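Local coordinates for histidine acid phosphatase (Bifidobacterium longum subsp. infantis, PDB 6RXD), which probably removes phosphate groups from inositol phosphates such as phytate, and from 2,3-bisphosphoglycerate, as a histidine acid phosphatase of the MINPP subfamily, at residues S26-P31 against S490-L495; G70-E75 against Q247-E252; E252-L257 against K299-A304; E482-A487 against H506-Q511. One frame throughout, in Å; residues are numbered along the deposited sequence. Where two conformers were deposited one is given.

Contact 1: residues S26-P31 against S490-L495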
loop_
_atom_site.group_PDB
_atom_site.type_symbol
_atom_site.label_atom_id
_atom_site.label_comp_id
_atom_site.label_asym_id
_atom_site.label_seq_id
_atom_site.Cartn_x
_atom_site.Cartn_y
_atom_site.Cartn_z
ATOM N N SER A 26 4.053 -20.323 14.480
ATOM C CA SER A 26 5.309 -20.194 15.211
ATOM C C SER A 26 5.595 -18.801 15.772
ATOM O O SER A 26 6.738 -18.496 16.107
ATOM C CB SER A 26 6.482 -20.646 14.338
ATOM O OG SER A 26 6.673 -19.758 13.251
ATOM N N TYR A 27 4.573 -17.958 15.899
ATOM C CA TYR A 27 4.810 -16.651 16.513
ATOM C C TYR A 27 5.214 -16.881 17.963
ATOM O O TYR A 27 4.671 -17.771 18.633
ATOM C CB TYR A 27 3.557 -15.775 16.453
ATOM C CG TYR A 27 3.138 -15.411 15.046
ATOM C CD1 TYR A 27 4.063 -14.941 14.126
ATOM C CD2 TYR A 27 1.818 -15.544 14.643
ATOM C CE1 TYR A 27 3.686 -14.609 12.834
ATOM C CE2 TYR A 27 1.432 -15.223 13.359
ATOM C CZ TYR A 27 2.370 -14.752 12.461
ATOM O OH TYR A 27 1.991 -14.424 11.186
ATOM N N SER A 28 6.159 -16.089 18.455
ATOM C CA SER A 28 6.669 -16.310 19.808
ATOM C C SER A 28 5.591 -16.158 20.884
ATOM O O SER A 28 4.672 -15.337 20.752
ATOM C CB SER A 28 7.858 -15.396 20.101
ATOM O OG SER A 28 7.430 -14.061 20.321
ATOM N N LYS A 29 5.695 -16.965 21.939
ATOM C CA LYS A 29 4.818 -16.835 23.096
ATOM C C LYS A 29 5.339 -15.743 24.032
ATOM O O LYS A 29 6.544 -15.588 24.214
ATOM C CB LYS A 29 4.742 -18.161 23.861
ATOM C CG LYS A 29 4.401 -19.367 22.990
ATOM C CD LYS A 29 3.137 -19.126 22.176
ATOM C CE LYS A 29 2.682 -20.391 21.455
ATOM N NZ LYS A 29 1.493 -20.120 20.597
ATOM N N ALA A 30 4.426 -14.996 24.636
ATOM C CA ALA A 30 4.811 -14.006 25.628
ATOM C C ALA A 30 5.430 -14.716 26.824
ATOM O O ALA A 30 5.120 -15.889 27.084
ATOM C CB ALA A 30 3.598 -13.188 26.052
ATOM N N PRO A 31 6.318 -14.021 27.552
ATOM C CA PRO A 31 6.955 -14.631 28.724
ATOM C C PRO A 31 5.944 -15.078 29.776
ATOM O O PRO A 31 4.824 -14.554 29.851
ATOM C CB PRO A 31 7.846 -13.510 29.276
ATOM C CG PRO A 31 7.388 -12.254 28.595
ATOM C CD PRO A 31 6.849 -12.676 27.271
ATOM N N SER A 490 14.349 -12.042 22.980
ATOM C CA SER A 490 12.910 -11.800 22.936
ATOM C C SER A 490 12.563 -10.762 21.879
ATOM O O SER A 490 13.376 -9.881 21.572
ATOM C CB SER A 490 12.415 -11.313 24.298
ATOM O OG SER A 490 11.013 -11.114 24.289
ATOM N N THR A 491 11.355 -10.888 21.326
ATOM C CA THR A 491 10.782 -9.875 20.438
ATOM C C THR A 491 9.662 -9.103 21.120
ATOM O O THR A 491 8.900 -8.396 20.457
ATOM C CB THR A 491 10.224 -10.505 19.149
ATOM O OG1 THR A 491 9.370 -11.596 19.498
ATOM C CG2 THR A 491 11.353 -11.010 18.271
ATOM N N TRP A 492 9.549 -9.249 22.442
ATOM C CA TRP A 492 8.597 -8.476 23.232
ATOM C C TRP A 492 9.305 -7.294 23.885
ATOM O O TRP A 492 10.439 -7.427 24.343
ATOM C CB TRP A 492 7.943 -9.359 24.305
ATOM C CG TRP A 492 7.135 -10.457 23.706
ATOM C CD1 TRP A 492 7.595 -11.663 23.244
ATOM C CD2 TRP A 492 5.721 -10.452 23.482
ATOM N NE1 TRP A 492 6.553 -12.402 22.737
ATOM C CE2 TRP A 492 5.390 -11.681 22.872
ATOM C CE3 TRP A 492 4.702 -9.522 23.730
ATOM C CZ2 TRP A 492 4.077 -12.013 22.510
ATOM C CZ3 TRP A 492 3.401 -9.848 23.374
ATOM C CH2 TRP A 492 3.099 -11.086 22.772
ATOM N N TYR A 493 8.612 -6.152 23.940
ATOM C CA TYR A 493 9.177 -4.905 24.461
ATOM C C TYR A 493 8.218 -4.245 25.436
ATOM O O TYR A 493 7.004 -4.201 25.190
ATOM C CB TYR A 493 9.397 -3.924 23.313
ATOM C CG TYR A 493 10.399 -4.382 22.293
ATOM C CD1 TYR A 493 11.676 -3.848 22.279
ATOM C CD2 TYR A 493 10.076 -5.357 21.351
ATOM C CE1 TYR A 493 12.610 -4.255 21.335
ATOM C CE2 TYR A 493 11.012 -5.775 20.395
ATOM C CZ TYR A 493 12.269 -5.218 20.400
ATOM O OH TYR A 493 13.197 -5.612 19.466
ATOM N N LYS A 494 8.760 -3.685 26.514
ATOM C CA LYS A 494 7.939 -2.929 27.458
ATOM C C LYS A 494 7.321 -1.708 26.788
ATOM O O LYS A 494 7.956 -1.059 25.942
ATOM C CB LYS A 494 8.773 -2.452 28.638
ATOM C CG LYS A 494 9.087 -3.514 29.676
ATOM C CD LYS A 494 9.648 -2.838 30.929
ATOM C CE LYS A 494 10.039 -3.870 31.993
ATOM N NZ LYS A 494 10.667 -3.225 33.201
ATOM N N LEU A 495 6.091 -1.393 27.181
ATOM C CA LEU A 495 5.415 -0.203 26.671
ATOM C C LEU A 495 6.208 1.061 27.004
ATOM O O LEU A 495 6.302 1.980 26.187
ATOM C CB LEU A 495 4.001 -0.113 27.246
ATOM C CG LEU A 495 3.162 1.094 26.817
ATOM C CD1 LEU A 495 2.898 1.075 25.328
ATOM C CD2 LEU A 495 1.852 1.103 27.590
#
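A30 and P31 lie over one face of the W492 indole, and this is where the contact is tight. The methyl CB of A30 stands 3.9 Å from the centroid of the six-membered ring of W492, 16° off its normal, in a CH-pi contact. Beside it CD of P31 takes the five-membered ring in the same way, at 4.3 Å from that centroid. The indole reaches the loop because CG of W492 is anti to the carbonyl carbon (chi1 -64°), and an ST turn, with W492 N donating to S490 OG over 3.0 Å, lies just before it. The turn leads into strand 493-494, which pairs antiparallel with strand 467-472 in the large mixed sheet of the phosphatase fold; the contact thus fastens the loop between helix 21-24 and strand 34-44 onto that sheet, where W492 also packs on I467 and R469. Without the indole, as with an alanine here, A30 and P31 would probably face a gap and S28 would lose its weak donor. Toward the surface the fit is looser. W492 NE1 gives S28 OG only a weak bond, 3.1 Å long and bent to 132° at the hydrogen. S28 OG also lies 3.2 Å from T491 OG1, and both hydroxyls are hydrogen-bonded to the carboxylate of E476. K29 is exposed.

Contact 2: residues G70-E75 against Q247-E252. With ZN (zinc ion), chain C.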
loop_
_atom_site.group_PDB
_atom_site.type_symbol
_atom_site.label_atom_id
_atom_site.label_comp_id
_atom_site.label_asym_id
_atom_site.label_seq_id
_atom_site.Cartn_x
_atom_site.Cartn_y
_atom_site.Cartn_z
ATOM N N GLY A 70 1.111 -1.416 -40.378
ATOM C CA GLY A 70 1.989 -2.576 -40.468
ATOM C C GLY A 70 3.140 -2.494 -39.481
ATOM O O GLY A 70 4.281 -2.872 -39.793
ATOM N N GLY A 71 2.837 -2.020 -38.278
ATOM C CA GLY A 71 3.856 -1.806 -37.261
ATOM C C GLY A 71 4.064 -2.919 -36.250
ATOM O O GLY A 71 4.894 -2.782 -35.353
ATOM N N PHE A 72 3.313 -4.013 -36.356
ATOM C CA PHE A 72 3.572 -5.162 -35.498
ATOM C C PHE A 72 4.597 -6.077 -36.152
ATOM O O PHE A 72 4.704 -6.133 -37.385
ATOM C CB PHE A 72 2.286 -5.955 -35.230
ATOM C CG PHE A 72 1.371 -5.305 -34.233
ATOM C CD1 PHE A 72 1.684 -5.311 -32.878
ATOM C CD2 PHE A 72 0.216 -4.654 -34.648
ATOM C CE1 PHE A 72 0.843 -4.707 -31.951
ATOM C CE2 PHE A 72 -0.626 -4.050 -33.725
ATOM C CZ PHE A 72 -0.316 -4.078 -32.375
ATOM N N LYS A 73 5.349 -6.802 -35.331
ATOM C CA LYS A 73 6.364 -7.713 -35.865
ATOM C C LYS A 73 5.784 -8.918 -36.606
ATOM O O LYS A 73 6.421 -9.464 -37.514
ATOM C CB LYS A 73 7.329 -8.163 -34.764
ATOM C CG LYS A 73 8.321 -7.081 -34.373
ATOM C CD LYS A 73 9.623 -7.676 -33.843
ATOM C CE LYS A 73 10.781 -6.689 -33.964
ATOM N NZ LYS A 73 11.888 -7.049 -33.027
ATOM N N SER A 74 4.572 -9.321 -36.232
ATOM C CA SER A 74 3.872 -10.401 -36.933
ATOM C C SER A 74 2.371 -10.335 -36.675
ATOM O O SER A 74 1.914 -9.620 -35.774
ATOM C CB SER A 74 4.397 -11.775 -36.504
ATOM O OG SER A 74 3.909 -12.128 -35.223
ATOM N N GLU A 75 1.613 -11.085 -37.474
ATOM C CA GLU A 75 0.167 -11.181 -37.311
ATOM C C GLU A 75 -0.194 -11.831 -35.987
ATOM O O GLU A 75 -1.141 -11.410 -35.318
ATOM C CB GLU A 75 -0.443 -11.987 -38.462
ATOM C CG GLU A 75 -0.534 -11.223 -39.764
ATOM C CD GLU A 75 -1.626 -10.176 -39.737
ATOM O OE1 GLU A 75 -2.725 -10.477 -39.226
ATOM O OE2 GLU A 75 -1.385 -9.052 -40.226
ATOM N N GLN A 247 9.750 -6.294 -28.809
ATOM C CA GLN A 247 9.157 -7.632 -28.842
ATOM C C GLN A 247 7.871 -7.622 -29.630
ATOM O O GLN A 247 7.403 -8.662 -30.098
ATOM C CB GLN A 247 8.754 -8.071 -27.436
ATOM C CG GLN A 247 9.861 -8.226 -26.456
ATOM C CD GLN A 247 9.329 -8.679 -25.120
ATOM O OE1 GLN A 247 9.219 -9.879 -24.859
ATOM N NE2 GLN A 247 8.966 -7.725 -24.276
ATOM N N ILE A 248 7.266 -6.444 -29.722
ATOM C CA ILE A 248 5.922 -6.314 -30.262
ATOM C C ILE A 248 5.923 -5.510 -31.555
ATOM O O ILE A 248 5.279 -5.887 -32.537
ATOM C CB ILE A 248 5.016 -5.611 -29.228
ATOM C CG1 ILE A 248 4.910 -6.462 -27.961
ATOM C CG2 ILE A 248 3.633 -5.332 -29.809
ATOM C CD1 ILE A 248 4.704 -5.627 -26.684
ATOM N N PHE A 249 6.656 -4.400 -31.562
ATOM C CA PHE A 249 6.569 -3.445 -32.659
ATOM C C PHE A 249 7.845 -3.433 -33.479
ATOM O O PHE A 249 8.931 -3.700 -32.955
ATOM C CB PHE A 249 6.329 -2.030 -32.120
ATOM C CG PHE A 249 5.056 -1.885 -31.328
ATOM C CD1 PHE A 249 3.835 -1.724 -31.975
ATOM C CD2 PHE A 249 5.083 -1.911 -29.937
ATOM C CE1 PHE A 249 2.657 -1.597 -31.242
ATOM C CE2 PHE A 249 3.911 -1.780 -29.189
ATOM C CZ PHE A 249 2.698 -1.618 -29.843
ATOM N N THR A 250 7.719 -3.097 -34.763
ATOM C CA THR A 250 8.893 -3.043 -35.639
ATOM C C THR A 250 9.799 -1.867 -35.325
ATOM O O THR A 250 9.367 -0.872 -34.749
ATOM C CB THR A 250 8.505 -2.932 -37.129
ATOM O OG1 THR A 250 7.871 -1.665 -37.372
ATOM C CG2 THR A 250 7.576 -4.064 -37.530
ATOM N N GLU A 251 11.059 -1.982 -35.730
ATOM C CA GLU A 251 12.019 -0.895 -35.565
ATOM C C GLU A 251 11.540 0.364 -36.249
ATOM O O GLU A 251 11.644 1.467 -35.708
ATOM C CB GLU A 251 13.362 -1.304 -36.167
ATOM C CG GLU A 251 14.056 -2.421 -35.432
ATOM C CD GLU A 251 14.442 -2.047 -34.020
ATOM O OE1 GLU A 251 14.571 -0.840 -33.697
ATOM O OE2 GLU A 251 14.620 -2.989 -33.233
ATOM N N GLU A 252 11.013 0.190 -37.453
ATOM C CA GLU A 252 10.501 1.303 -38.237
ATOM C C GLU A 252 9.347 2.019 -37.527
ATOM O O GLU A 252 9.281 3.245 -37.499
ATOM C CB GLU A 252 10.069 0.786 -39.612
ATOM C CG GLU A 252 9.425 1.803 -40.520
ATOM C CD GLU A 252 8.980 1.178 -41.829
ATOM O OE1 GLU A 252 8.154 0.238 -41.789
ATOM O OE2 GLU A 252 9.468 1.613 -42.893
HETATM ZN ZN ZN C . 15.690 -2.400 -31.398
HETATM O O HOH W 1 6.790 -1.417 -39.830
HETATM O O HOH W 2 14.070 -5.427 -33.422
#
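A single beta bridge, F72 with F249, joins the loop between helices 55-69 and 75-95 to the turn that leads into helix 251-258, close to a zinc site. Two backbone bonds make it: T250 N to G71 O and K73 N to I248 O, both 2.9 Å. G71 O also takes a CA-H contact from F249. The two phenylalanine side chains point the same way, each with CG anti to its carbonyl carbon, which sets the rings side by side. Their planes are 25° apart but slid so far that the rings barely overlap, with centroids 5.2 Å apart. CG2 of I248 meets the edge of F72 at CE1 (3.6 Å) and lies over the centre of one face of F249. Helix 55-69 packs on both rings through A66. On the solvent side one water links G70 O, T250 OG1 and E252 OE1; T250 OG1 also caps F253 N. K73 stretches past F249 O, its NZ bonded to S246 O and to a second water. That water donates to E251 OE2, which binds the zinc ion at 2.2 Å together with H242. The lysine is thus linked to the zinc-bound oxygen through water, in the second shell, and its positive charge probably adds a modest electrostatic complement to a carboxylate already committed to the metal.

Contact 3: residues E252-L257 against K299-A304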
loop_
_atom_site.group_PDB
_atom_site.type_symbol
_atom_site.label_atom_id
_atom_site.label_comp_id
_atom_site.label_asym_id
_atom_site.label_seq_id
_atom_site.Cartn_x
_atom_site.Cartn_y
_atom_site.Cartn_z
ATOM N N GLU A 252 11.013 0.190 -37.453
ATOM C CA GLU A 252 10.501 1.303 -38.237
ATOM C C GLU A 252 9.347 2.019 -37.527
ATOM O O GLU A 252 9.281 3.245 -37.499
ATOM C CB GLU A 252 10.069 0.786 -39.612
ATOM C CG GLU A 252 9.425 1.803 -40.520
ATOM C CD GLU A 252 8.980 1.178 -41.829
ATOM O OE1 GLU A 252 8.154 0.238 -41.789
ATOM O OE2 GLU A 252 9.468 1.613 -42.893
ATOM N N PHE A 253 8.441 1.253 -36.932
ATOM C CA PHE A 253 7.332 1.854 -36.200
ATOM C C PHE A 253 7.843 2.624 -34.979
ATOM O O PHE A 253 7.454 3.769 -34.737
ATOM C CB PHE A 253 6.357 0.755 -35.778
ATOM C CG PHE A 253 5.081 1.265 -35.164
ATOM C CD1 PHE A 253 4.941 1.338 -33.789
ATOM C CD2 PHE A 253 4.014 1.649 -35.966
ATOM C CE1 PHE A 253 3.751 1.798 -33.215
ATOM C CE2 PHE A 253 2.833 2.109 -35.408
ATOM C CZ PHE A 253 2.702 2.177 -34.027
ATOM N N LEU A 254 8.735 2.003 -34.222
ATOM C CA LEU A 254 9.233 2.620 -32.996
ATOM C C LEU A 254 10.115 3.819 -33.304
ATOM O O LEU A 254 10.194 4.744 -32.514
ATOM C CB LEU A 254 10.008 1.596 -32.173
ATOM C CG LEU A 254 9.138 0.473 -31.610
ATOM C CD1 LEU A 254 9.996 -0.615 -30.973
ATOM C CD2 LEU A 254 8.120 1.025 -30.615
ATOM N N ALA A 255 10.784 3.801 -34.451
ATOM C CA ALA A 255 11.605 4.944 -34.837
ATOM C C ALA A 255 10.740 6.172 -35.113
ATOM O O ALA A 255 11.135 7.294 -34.803
ATOM C CB ALA A 255 12.477 4.609 -36.038
ATOM N N LYS A 256 9.566 5.964 -35.705
ATOM C CA LYS A 256 8.629 7.066 -35.904
ATOM C C LYS A 256 8.090 7.614 -34.590
ATOM O O LYS A 256 7.812 8.806 -34.475
ATOM C CB LYS A 256 7.477 6.662 -36.824
ATOM C CG LYS A 256 7.909 6.369 -38.257
ATOM C CD LYS A 256 6.706 6.208 -39.172
ATOM C CE LYS A 256 7.106 5.571 -40.498
ATOM N NZ LYS A 256 5.956 5.480 -41.443
ATOM N N LEU A 257 7.923 6.740 -33.602
ATOM C CA LEU A 257 7.498 7.185 -32.283
ATOM C C LEU A 257 8.594 8.043 -31.646
ATOM O O LEU A 257 8.323 9.131 -31.150
ATOM C CB LEU A 257 7.161 5.991 -31.386
ATOM C CG LEU A 257 6.801 6.346 -29.938
ATOM C CD1 LEU A 257 5.649 7.331 -29.893
ATOM C CD2 LEU A 257 6.465 5.096 -29.141
ATOM N N LYS A 299 3.870 9.667 -25.990
ATOM C CA LYS A 299 4.621 10.428 -26.988
ATOM C C LYS A 299 6.055 9.950 -27.141
ATOM O O LYS A 299 6.841 10.533 -27.883
ATOM C CB LYS A 299 4.577 11.937 -26.709
ATOM C CG LYS A 299 5.393 12.388 -25.519
ATOM C CD LYS A 299 4.509 12.584 -24.304
ATOM C CE LYS A 299 5.316 13.004 -23.085
ATOM N NZ LYS A 299 5.099 14.432 -22.730
ATOM N N SER A 300 6.386 8.857 -26.472
ATOM C CA SER A 300 7.725 8.315 -26.569
ATOM C C SER A 300 7.698 6.847 -26.246
ATOM O O SER A 300 6.711 6.350 -25.693
ATOM C CB SER A 300 8.634 8.976 -25.544
ATOM O OG SER A 300 8.180 8.661 -24.243
ATOM N N GLU A 301 8.804 6.162 -26.537
ATOM C CA GLU A 301 8.939 4.765 -26.118
ATOM C C GLU A 301 8.846 4.601 -24.606
ATOM O O GLU A 301 8.238 3.649 -24.129
ATOM C CB GLU A 301 10.253 4.145 -26.607
ATOM C CG GLU A 301 10.320 3.925 -28.109
ATOM C CD GLU A 301 11.683 3.436 -28.550
ATOM O OE1 GLU A 301 12.682 3.751 -27.869
ATOM O OE2 GLU A 301 11.769 2.727 -29.570
ATOM N N TYR A 302 9.467 5.510 -23.856
ATOM C CA TYR A 302 9.327 5.496 -22.407
ATOM C C TYR A 302 7.860 5.447 -21.982
ATOM O O TYR A 302 7.492 4.627 -21.151
ATOM C CB TYR A 302 10.039 6.694 -21.755
ATOM C CG TYR A 302 9.804 6.826 -20.258
ATOM C CD1 TYR A 302 10.722 6.323 -19.349
ATOM C CD2 TYR A 302 8.661 7.444 -19.760
ATOM C CE1 TYR A 302 10.506 6.431 -17.979
ATOM C CE2 TYR A 302 8.436 7.557 -18.398
ATOM C CZ TYR A 302 9.365 7.051 -17.515
ATOM O OH TYR A 302 9.145 7.163 -16.160
ATOM N N ASP A 303 7.027 6.326 -22.539
ATOM C CA ASP A 303 5.612 6.346 -22.183
ATOM C C ASP A 303 4.921 5.027 -22.472
ATOM O O ASP A 303 4.163 4.526 -21.635
ATOM C CB ASP A 303 4.874 7.433 -22.972
ATOM C CG ASP A 303 5.244 8.830 -22.541
ATOM O OD1 ASP A 303 5.857 9.011 -21.464
ATOM O OD2 ASP A 303 4.888 9.755 -23.294
ATOM N N ALA A 304 5.139 4.484 -23.666
ATOM C CA ALA A 304 4.475 3.237 -24.041
ATOM C C ALA A 304 4.939 2.070 -23.178
ATOM O O ALA A 304 4.119 1.265 -22.725
ATOM C CB ALA A 304 4.680 2.929 -25.527
HETATM O O HOH W 3 9.380 10.899 -29.001
#
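L257 sets its two methyls against the backbone that opens helix 301-317, its CG anti to the backbone N (chi1 176°). L257 CD1 rests 3.8 Å from K299 C, while L257 CD2 comes to 3.6 Å from S300 C and also touches E301 N. E301 runs across L254 at about a right angle, in an extended chain that brings E301 OE2 to 3.3 Å from L254 CB. That oxygen is not left to the leucine, since it is hydrogen-bonded to ND1 of H242, a zinc ligand; E301 has also been seen as a zinc ligand in a crystal structure of this protein, though no zinc is bound to it in this chain. The leucines therefore pack helix 251-258 against the N-terminus of helix 301-317. S300 is its N-cap, with OG accepting from D303 N, and D303 in turn takes K299 N on the anti lone pair of OD2, 2.9 Å away. Shortening L257 to an alanine is likely to open a gap beside the K299–S300 peptide and leave this helix start less firmly held. Apart from the leucine contacts, a water lies within hydrogen-bonding distance of both L257 O and K299 O. M62 of helix 55-69 packs on both L257 and A304.

Contact 4: residues E482-A487 against H506-Q511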
loop_
_atom_site.group_PDB
_atom_site.type_symbol
_atom_site.label_atom_id
_atom_site.label_comp_id
_atom_site.label_asym_id
_atom_site.label_seq_id
_atom_site.Cartn_x
_atom_site.Cartn_y
_atom_site.Cartn_z
ATOM N N GLU A 482 17.456 0.438 18.162
ATOM C CA GLU A 482 17.689 1.197 19.386
ATOM C C GLU A 482 16.877 0.642 20.559
ATOM O O GLU A 482 17.248 0.817 21.729
ATOM C CB GLU A 482 17.366 2.677 19.161
ATOM C CG GLU A 482 18.216 3.355 18.099
ATOM C CD GLU A 482 17.529 3.411 16.742
ATOM O OE1 GLU A 482 16.713 2.511 16.429
ATOM O OE2 GLU A 482 17.793 4.369 15.988
ATOM N N CYS A 483 15.762 -0.018 20.251
ATOM C CA CYS A 483 14.868 -0.532 21.291
ATOM C C CYS A 483 15.422 -1.771 21.973
ATOM O O CYS A 483 15.933 -2.669 21.308
ATOM C CB CYS A 483 13.496 -0.878 20.705
ATOM S SG CYS A 483 12.619 0.520 19.977
ATOM N N THR A 484 15.292 -1.828 23.299
ATOM C CA THR A 484 15.745 -2.981 24.079
ATOM C C THR A 484 14.551 -3.837 24.473
ATOM O O THR A 484 13.630 -3.333 25.104
ATOM C CB THR A 484 16.415 -2.520 25.384
ATOM O OG1 THR A 484 17.544 -1.701 25.074
ATOM C CG2 THR A 484 16.872 -3.714 26.221
ATOM N N PRO A 485 14.555 -5.133 24.101
ATOM C CA PRO A 485 13.411 -5.981 24.470
ATOM C C PRO A 485 13.425 -6.399 25.932
ATOM O O PRO A 485 14.343 -6.043 26.675
ATOM C CB PRO A 485 13.550 -7.209 23.547
ATOM C CG PRO A 485 14.962 -7.194 23.076
ATOM C CD PRO A 485 15.420 -5.757 23.086
ATOM N N VAL A 486 12.415 -7.156 26.350
ATOM C CA VAL A 486 12.246 -7.449 27.773
ATOM C C VAL A 486 13.289 -8.418 28.313
ATOM O O VAL A 486 13.492 -8.516 29.525
ATOM C CB VAL A 486 10.857 -8.028 28.059
ATOM C CG1 VAL A 486 9.783 -7.022 27.671
ATOM C CG2 VAL A 486 10.670 -9.364 27.318
ATOM N N ALA A 487 13.946 -9.137 27.412
ATOM C CA ALA A 487 14.972 -10.097 27.796
ATOM C C ALA A 487 15.815 -10.392 26.572
ATOM O O ALA A 487 15.374 -10.153 25.450
ATOM C CB ALA A 487 14.336 -11.388 28.308
ATOM N N HIS A 506 14.994 8.351 19.972
ATOM C CA HIS A 506 15.299 6.913 20.009
ATOM C C HIS A 506 16.195 6.470 21.172
ATOM O O HIS A 506 17.120 5.671 20.986
ATOM C CB HIS A 506 15.900 6.465 18.676
ATOM C CG HIS A 506 15.023 6.768 17.507
ATOM N ND1 HIS A 506 13.711 6.334 17.430
ATOM C CD2 HIS A 506 15.244 7.485 16.382
ATOM C CE1 HIS A 506 13.175 6.764 16.306
ATOM N NE2 HIS A 506 14.085 7.471 15.653
ATOM N N LYS A 507 15.915 6.984 22.366
ATOM C CA LYS A 507 16.651 6.583 23.558
ATOM C C LYS A 507 16.090 5.289 24.122
ATOM O O LYS A 507 14.870 5.089 24.157
ATOM C CB LYS A 507 16.542 7.646 24.646
ATOM C CG LYS A 507 17.091 9.002 24.279
ATOM C CD LYS A 507 16.993 9.930 25.474
ATOM C CE LYS A 507 17.686 11.251 25.209
ATOM N NZ LYS A 507 17.574 12.161 26.382
ATOM N N THR A 508 16.976 4.419 24.591
ATOM C CA THR A 508 16.526 3.223 25.290
ATOM C C THR A 508 16.511 3.460 26.796
ATOM O O THR A 508 17.306 4.249 27.320
ATOM C CB THR A 508 17.402 2.007 24.971
ATOM O OG1 THR A 508 16.838 0.845 25.590
ATOM C CG2 THR A 508 18.829 2.213 25.489
ATOM N N LEU A 509 15.607 2.780 27.496
ATOM C CA LEU A 509 15.616 2.838 28.954
ATOM C C LEU A 509 16.670 1.890 29.514
ATOM O O LEU A 509 16.908 1.872 30.723
ATOM C CB LEU A 509 14.241 2.501 29.538
ATOM C CG LEU A 509 13.108 3.424 29.096
ATOM C CD1 LEU A 509 11.772 2.996 29.711
ATOM C CD2 LEU A 509 13.426 4.877 29.438
ATOM N N GLY A 510 17.301 1.103 28.646
ATOM C CA GLY A 510 18.399 0.244 29.070
ATOM C C GLY A 510 17.965 -0.869 30.006
ATOM O O GLY A 510 17.079 -1.647 29.671
ATOM N N GLN A 511 18.598 -0.959 31.174
ATOM C CA GLN A 511 18.248 -1.990 32.144
ATOM C C GLN A 511 16.782 -1.913 32.572
ATOM O O GLN A 511 16.160 -2.935 32.874
ATOM C CB GLN A 511 19.164 -1.912 33.370
ATOM C CG GLN A 511 19.076 -3.132 34.270
ATOM C CD GLN A 511 19.419 -4.424 33.540
ATOM O OE1 GLN A 511 20.323 -4.459 32.701
ATOM N NE2 GLN A 511 18.690 -5.490 33.849
#
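Two threonine hydroxyls meet directly in this surface contact: T484 OG1 donates to T508 OG1 over only 2.7 Å. T508 OG1 has three partners, because besides T484 OG1 it accepts from G510 N at 3.1 Å, a nearly straight bond of 167°, and is hydrogen-bonded to E497 of helix 495-501. Its position follows from the torsion, OG1 lying anti to the backbone N (chi1 -175°), which swings it toward T484. The bond from G510 closes an ST turn, and G510, with a positive phi, carries the chain on past it. E497 ties both segments together, since its carboxylate also takes T484 N and L509 N. Around this hydroxyl pair the loop after strand 475-477 and the one after helix 495-501 lie next to each other, and the disulfide of C483 with C501 fixes the first of them to that helix. Farther along, E482 is bent at its second torsion and lays its carboxylate obliquely beside H506, the two planes 31° apart. The touch is between carbon and oxygen in each case, not between the charged ends: E482 OE2 is 3.9 Å from H506 CB, and E482 CB sits 3.5 Å from H506 O. Their polar ends look to other partners, E482 OE1 to a salt bridge with R480 and H506 ND1 to the carbonyl of C501. H506 has been seen to bind zinc in a crystal structure of this protein, but no such ion is bound to this chain.

How the contacts relate
The four contacts form two pairs at opposite sides of the chain's centre, contacts 2 and 3 in one and contacts 1 and 4 in the other. Contacts 2 and 3 share E252 and helix 251-258, and F249 CB packs on L254 CG at 3.8 Å between them; contact 3 is buried and contact 2 partly so. Contacts 1 and 4 are surface contacts that touch where W492 O and V486 N lie 2.8 Å apart, a probable hydrogen bond, and their segments alternate along the chain. Chemistry follows place: contact 3 is mostly leucine on backbone, contact 2 adds backbone pairing and zinc, contact 1 rests on one indole, and contact 4 on hydroxyls.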